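Local coordinates for proton-dependent oligopeptide transporter family protein (Xanthomonas campestris, PDB 6EI3) that probably couples the uptake of small peptides across the bacterial membrane to proton movement, and is captured here in an auto-inhibited state, at residues A[343-346]-A[347-351]. Numbering follows the deposited sequence.
With 78M ((2S)-2,3-dihydroxypropyl(7Z)-pentadec-7-enoate), chain N.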
ATOM      1  N   ILE A 343       5.402   1.150 -18.119  1.00 32.71           N
ATOM      2  CA  ILE A 343       4.015   0.770 -18.436  1.00 35.03           C
ATOM      3  C   ILE A 343       3.890   0.655 -20.004  1.00 42.40           C
ATOM      4  O   ILE A 343       3.628  -0.453 -20.472  1.00 42.35           O
ATOM      5  CB  ILE A 343       2.938   1.695 -17.759  1.00 37.64           C
ATOM      6  CG1 ILE A 343       2.760   1.377 -16.233  1.00 35.82           C
ATOM      7  CG2 ILE A 343       1.587   1.709 -18.515  1.00 38.74           C
ATOM      8  CD1 ILE A 343       2.038   0.102 -15.843  1.00 41.68           C
ATOM      9  N   PRO A 344       4.202   1.689 -20.835  1.00 41.20           N
ATOM     10  CA  PRO A 344       4.111   1.489 -22.291  1.00 42.55           C
ATOM     11  C   PRO A 344       5.215   0.603 -22.861  1.00 46.13           C
ATOM     12  O   PRO A 344       4.979  -0.024 -23.882  1.00 46.46           O
ATOM     13  CB  PRO A 344       4.148   2.906 -22.854  1.00 44.75           C
ATOM     14  CG  PRO A 344       4.921   3.675 -21.860  1.00 48.16           C
ATOM     15  CD  PRO A 344       4.540   3.092 -20.523  1.00 43.11           C
ATOM     16  N   PHE A 345       6.404   0.514 -22.220  1.00 40.81           N
ATOM     17  CA  PHE A 345       7.417  -0.406 -22.737  1.00 40.34           C
ATOM     18  C   PHE A 345       6.883  -1.853 -22.649  1.00 44.85           C
ATOM     19  O   PHE A 345       6.951  -2.579 -23.633  1.00 44.73           O
ATOM     20  CB  PHE A 345       8.772  -0.279 -22.027  1.00 41.01           C
ATOM     21  CG  PHE A 345       9.757  -1.356 -22.421  1.00 42.83           C
ATOM     22  CD1 PHE A 345      10.471  -1.268 -23.613  1.00 46.99           C
ATOM     23  CD2 PHE A 345       9.996  -2.446 -21.587  1.00 44.61           C
ATOM     24  CE1 PHE A 345      11.388  -2.263 -23.975  1.00 48.14           C
ATOM     25  CE2 PHE A 345      10.912  -3.441 -21.951  1.00 47.98           C
ATOM     26  CZ  PHE A 345      11.607  -3.338 -23.138  1.00 47.03           C
ATOM     27  N   ASN A 346       6.358  -2.257 -21.483  1.00 41.23           N
ATOM     28  CA  ASN A 346       5.809  -3.607 -21.313  1.00 41.66           C
ATOM     29  C   ASN A 346       4.566  -3.826 -22.214  1.00 47.80           C
ATOM     30  O   ASN A 346       4.505  -4.829 -22.915  1.00 48.38           O
ATOM     31  CB  ASN A 346       5.512  -3.908 -19.834  1.00 38.09           C
ATOM     32  CG  ASN A 346       6.727  -4.059 -18.943  1.00 42.58           C
ATOM     33  OD1 ASN A 346       7.846  -3.678 -19.286  1.00 41.71           O
ATOM     34  ND2 ASN A 346       6.545  -4.652 -17.772  1.00 30.33           N
ATOM     35  N   ASN A 347       3.649  -2.850 -22.269  1.00 45.49           N
ATOM     36  CA  ASN A 347       2.424  -2.923 -23.082  1.00 46.58           C
ATOM     37  C   ASN A 347       2.633  -2.911 -24.597  1.00 52.93           C
ATOM     38  O   ASN A 347       1.926  -3.632 -25.300  1.00 54.15           O
ATOM     39  CB  ASN A 347       1.444  -1.811 -22.692  1.00 45.47           C
ATOM     40  CG  ASN A 347       0.726  -2.049 -21.387  1.00 63.57           C
ATOM     41  OD1 ASN A 347       0.830  -3.113 -20.765  1.00 54.00           O
ATOM     42  ND2 ASN A 347      -0.060  -1.070 -20.963  1.00 59.47           N
ATOM     43  N   LEU A 348       3.568  -2.090 -25.098  1.00 49.16           N
ATOM     44  CA  LEU A 348       3.824  -1.907 -26.529  1.00 50.08           C
ATOM     45  C   LEU A 348       5.021  -2.699 -27.077  1.00 51.88           C
ATOM     46  O   LEU A 348       5.085  -2.926 -28.288  1.00 51.14           O
ATOM     47  CB  LEU A 348       4.015  -0.401 -26.827  1.00 50.55           C
ATOM     48  CG  LEU A 348       2.770   0.471 -27.064  1.00 56.55           C
ATOM     49  CD1 LEU A 348       1.909   0.608 -25.817  1.00 56.16           C
ATOM     50  CD2 LEU A 348       3.171   1.861 -27.526  1.00 59.38           C
ATOM     51  N   VAL A 349       5.980  -3.089 -26.213  1.00 46.07           N
ATOM     52  CA  VAL A 349       7.185  -3.791 -26.681  1.00 45.81           C
ATOM     53  C   VAL A 349       7.346  -5.200 -26.076  1.00 48.28           C
ATOM     54  O   VAL A 349       7.360  -6.166 -26.837  1.00 48.41           O
ATOM     55  CB  VAL A 349       8.487  -2.940 -26.497  1.00 48.88           C
ATOM     56  CG1 VAL A 349       9.709  -3.649 -27.080  1.00 49.51           C
ATOM     57  CG2 VAL A 349       8.340  -1.542 -27.095  1.00 48.65           C
ATOM     58  N   LEU A 350       7.513  -5.311 -24.737  1.00 43.18           N
ATOM     59  CA  LEU A 350       7.795  -6.573 -24.045  1.00 42.50           C
ATOM     60  C   LEU A 350       6.684  -7.636 -24.130  1.00 45.10           C
ATOM     61  O   LEU A 350       7.002  -8.769 -24.479  1.00 44.71           O
ATOM     62  CB  LEU A 350       8.203  -6.343 -22.584  1.00 41.61           C
ATOM     63  CG  LEU A 350       8.711  -7.571 -21.806  1.00 46.40           C
ATOM     64  CD1 LEU A 350       9.930  -8.204 -22.474  1.00 47.23           C
ATOM     65  CD2 LEU A 350       9.015  -7.213 -20.382  1.00 46.47           C
ATOM     66  N   TYR A 351       5.427  -7.306 -23.765  1.00 40.94           N
ATOM     67  CA  TYR A 351       4.319  -8.278 -23.814  1.00 40.60           C
ATOM     68  C   TYR A 351       4.049  -8.713 -25.253  1.00 43.77           C
ATOM     69  O   TYR A 351       4.149  -9.921 -25.494  1.00 42.95           O
ATOM     70  CB  TYR A 351       3.041  -7.819 -23.075  1.00 40.51           C
ATOM     71  CG  TYR A 351       3.248  -7.429 -21.623  1.00 39.84           C
ATOM     72  CD1 TYR A 351       4.252  -8.015 -20.854  1.00 40.90           C
ATOM     73  CD2 TYR A 351       2.412  -6.501 -21.007  1.00 39.82           C
ATOM     74  CE1 TYR A 351       4.465  -7.638 -19.530  1.00 39.69           C
ATOM     75  CE2 TYR A 351       2.599  -6.135 -19.671  1.00 39.51           C
ATOM     76  CZ  TYR A 351       3.623  -6.712 -18.936  1.00 42.54           C
ATOM     77  OH  TYR A 351       3.818  -6.353 -17.627  1.00 40.23           O
TER
HETATM   78  O21 78M N 613       9.190   6.779 -24.863  1.00114.30           O
HETATM   79  C20 78M N 613       8.793   6.483 -26.196  1.00116.04           C
HETATM   80  C18 78M N 613       8.294   7.724 -26.898  1.00117.12           C
HETATM   81  O19 78M N 613       7.123   8.226 -26.246  1.00116.91           O
HETATM   82  C17 78M N 613       8.033   7.514 -28.374  1.00118.17           C
HETATM   83  O2  78M N 613       6.880   6.642 -28.467  1.00117.45           O
HETATM   84  C1  78M N 613       5.801   7.074 -29.134  1.00116.67           C
HETATM   85  O1  78M N 613       5.724   8.148 -29.673  1.00117.51           O
HETATM   86  C2  78M N 613       4.710   6.041 -29.133  1.00114.10           C
HETATM   87  C3  78M N 613       3.788   6.118 -27.920  1.00109.98           C
HETATM   88  C4  78M N 613       4.374   5.462 -26.673  1.00105.92           C
HETATM   89  C5  78M N 613       3.519   5.576 -25.413  1.00102.28           C
HETATM   90  C6  78M N 613       3.551   6.942 -24.709  1.00 99.14           C
HETATM   91  C7  78M N 613       4.856   7.268 -24.040  1.00 95.22           C
HETATM   92  C8  78M N 613       5.092   7.254 -22.742  1.00 91.00           C
HETATM   93  C9  78M N 613       6.383   7.593 -22.068  1.00 87.42           C
HETATM   94  C10 78M N 613       6.192   8.677 -21.013  1.00 84.97           C
HETATM   95  C11 78M N 613       7.483   9.211 -20.423  1.00 84.10           C
HETATM   96  C12 78M N 613       7.283  10.310 -19.382  1.00 83.06           C
HETATM   97  C13 78M N 613       8.557  11.019 -18.941  1.00 83.73           C
HETATM   98  C15 78M N 613      10.409  12.649 -19.538  1.00 87.43           C
HETATM   99  C14 78M N 613       9.060  12.081 -19.913  1.00 86.50           C
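The amide of N346 reaches along the helix to Y351: ND2 of N346 donates to OH of Y351 at 3.2 Å, the oxygen lying 17° out of the N346 amide plane. The same two residues also pack. N346 CB sits over one face of the Y351 ring, 3.8 Å from its centroid, a CH-pi contact, and the amide is turned 65° from the ring plane. With CG of Y351 anti to its own carbonyl carbon (chi1 -55°), the ring swings back toward the preceding turn and lies against N346, whose backbone O also lies over the ring.

The backbone bonds change pattern here. N347 N to I343 O (3.0 Å) and L348 N to P344 O keep the alpha spacing; F345 O then accepts twice, from V349 N at 2.8 Å and L350 N at 3.0 Å, which arrive from opposite faces of its carbonyl plane. Y351 N bonds to N346 O, five residues back.

Among apolar groups, the F345 ring lies obliquely against V349, CE1 to CG1 at 3.8 Å, and its CE2 approaches L350 CB. On another flank P344 CG meets C8 of the bound monoacylglycerol 78M at 3.7 Å, while L348 CD2 approaches lipid C4.

N346 and L350 pack on F408 of helix 400-424, and R366 makes a cation-pi contact with Y351. The whole is a proline-kinked transmembrane helix with a pi-type turn, in the major facilitator fold, one flank facing lipid.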